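PDB 6SKY: Serine/threonine-protein kinase Tel1 from Chaetomium thermophilum, which phosphorylates serine and threonine residues of proteins using ATP, and probably acts as a DNA damage sensor that switches on checkpoint signalling. Local coordinates for residues 2097-2100 / 2104-2107. Residues are numbered along the deposited sequence; the frame is centred on the assembly and turned at random.
Sequences LNVR and ELQC
R2100, in the short loop between two FAT-domain helices, forms a salt bridge with E2104 in the first turn of the second helix. R2100 NE lies 3.5 Å from E2104 OE2, a long distance, and no hydrogen bond accompanies it. The guanidinium and carboxylate planes are turned 75° apart. OE1 of E2104 sits at the guanidinium edge, in its plane, 3.6 Å from R2100 NH1, while OE2 approaches obliquely. The R2100 chain bends at chi3 (-70°), which brings NE and NH1 round to the carboxylate. E2104 OE2 also makes a salt bridge with R1599 NH1, so one carboxylate serves two arginines. With an alanine at E2104, R2100 and R1599 would probably be left close together without the negative charge they share.

The apolar contacts are few. V2099 CG1 lies 4.3 Å from E2104 CB, and V2099 CG2 lies 4.4 Å from L2105 CD1. N2098 turns its amide away from E2104, and its OD1 accepts a hydrogen bond from R2056.

The loop links helix 2077-2097 to helix 2102-2119 in the alpha solenoid. W2141 of helix 2124-2143 touches both V2099 and L2105, and V2160 of helix 2154-2174 also packs on L2105.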
loop_
_atom_site.group_PDB
_atom_site.type_symbol
_atom_site.label_atom_id
_atom_site.label_comp_id
_atom_site.label_asym_id
_atom_site.label_seq_id
_atom_site.Cartn_x
_atom_site.Cartn_y
_atom_site.Cartn_z
ATOM N N LEU A 2097 -43.115 -1.257 5.325
ATOM C CA LEU A 2097 -44.355 -0.609 4.909
ATOM C C LEU A 2097 -45.511 -0.942 5.841
ATOM O O LEU A 2097 -46.505 -0.213 5.875
ATOM C CB LEU A 2097 -44.720 -1.008 3.486
ATOM C CG LEU A 2097 -43.969 -0.313 2.361
ATOM C CD1 LEU A 2097 -44.502 -0.789 1.041
ATOM C CD2 LEU A 2097 -44.115 1.176 2.486
ATOM N N ASN A 2098 -45.401 -2.023 6.604
ATOM C CA ASN A 2098 -46.512 -2.553 7.375
ATOM C C ASN A 2098 -46.378 -2.308 8.868
ATOM O O ASN A 2098 -47.110 -2.917 9.650
ATOM C CB ASN A 2098 -46.660 -4.050 7.117
ATOM C CG ASN A 2098 -47.201 -4.349 5.750
ATOM O OD1 ASN A 2098 -47.978 -3.583 5.196
ATOM N ND2 ASN A 2098 -46.798 -5.474 5.197
ATOM N N VAL A 2099 -45.470 -1.449 9.289
ATOM C CA VAL A 2099 -45.356 -1.152 10.710
ATOM C C VAL A 2099 -46.519 -0.267 11.124
ATOM O O VAL A 2099 -46.960 0.613 10.381
ATOM C CB VAL A 2099 -44.004 -0.501 11.048
ATOM C CG1 VAL A 2099 -42.883 -1.473 10.816
ATOM C CG2 VAL A 2099 -43.802 0.727 10.228
ATOM N N ARG A 2100 -47.031 -0.512 12.327
ATOM C CA ARG A 2100 -48.184 0.206 12.833
ATOM C C ARG A 2100 -47.903 1.042 14.069
ATOM O O ARG A 2100 -48.668 1.971 14.340
ATOM C CB ARG A 2100 -49.324 -0.776 13.146
ATOM C CG ARG A 2100 -49.983 -1.345 11.908
ATOM C CD ARG A 2100 -50.662 -2.679 12.166
ATOM N NE ARG A 2100 -49.701 -3.751 12.411
ATOM C CZ ARG A 2100 -49.987 -5.047 12.337
ATOM N NH1 ARG A 2100 -49.048 -5.950 12.580
ATOM N NH2 ARG A 2100 -51.209 -5.443 12.016
ATOM N N GLU A 2104 -43.250 -2.115 16.864
ATOM C CA GLU A 2104 -42.954 -2.810 15.620
ATOM C C GLU A 2104 -41.730 -2.224 14.935
ATOM O O GLU A 2104 -40.950 -2.959 14.315
ATOM C CB GLU A 2104 -44.169 -2.753 14.707
ATOM C CG GLU A 2104 -45.466 -2.865 15.466
ATOM C CD GLU A 2104 -46.523 -3.602 14.693
ATOM O OE1 GLU A 2104 -46.260 -3.968 13.531
ATOM O OE2 GLU A 2104 -47.619 -3.822 15.249
ATOM N N LEU A 2105 -41.528 -0.915 15.060
ATOM C CA LEU A 2105 -40.331 -0.294 14.511
ATOM C C LEU A 2105 -39.080 -0.807 15.209
ATOM O O LEU A 2105 -38.078 -1.139 14.557
ATOM C CB LEU A 2105 -40.449 1.217 14.646
ATOM C CG LEU A 2105 -39.720 2.084 13.639
ATOM C CD1 LEU A 2105 -39.985 1.585 12.245
ATOM C CD2 LEU A 2105 -40.199 3.498 13.800
ATOM N N GLN A 2106 -39.122 -0.896 16.537
ATOM C CA GLN A 2106 -37.967 -1.414 17.256
ATOM C C GLN A 2106 -37.727 -2.885 16.951
ATOM O O GLN A 2106 -36.573 -3.327 16.902
ATOM C CB GLN A 2106 -38.143 -1.201 18.751
ATOM C CG GLN A 2106 -38.526 0.214 19.120
ATOM C CD GLN A 2106 -37.577 1.248 18.556
ATOM O OE1 GLN A 2106 -36.369 1.030 18.493
ATOM N NE2 GLN A 2106 -38.122 2.384 18.138
ATOM N N CYS A 2107 -38.791 -3.655 16.724
ATOM C CA CYS A 2107 -38.597 -5.052 16.354
ATOM C C CYS A 2107 -37.966 -5.179 14.974
ATOM O O CYS A 2107 -37.124 -6.057 14.749
ATOM C CB CYS A 2107 -39.923 -5.799 16.422
ATOM S SG CYS A 2107 -40.431 -6.226 18.105
#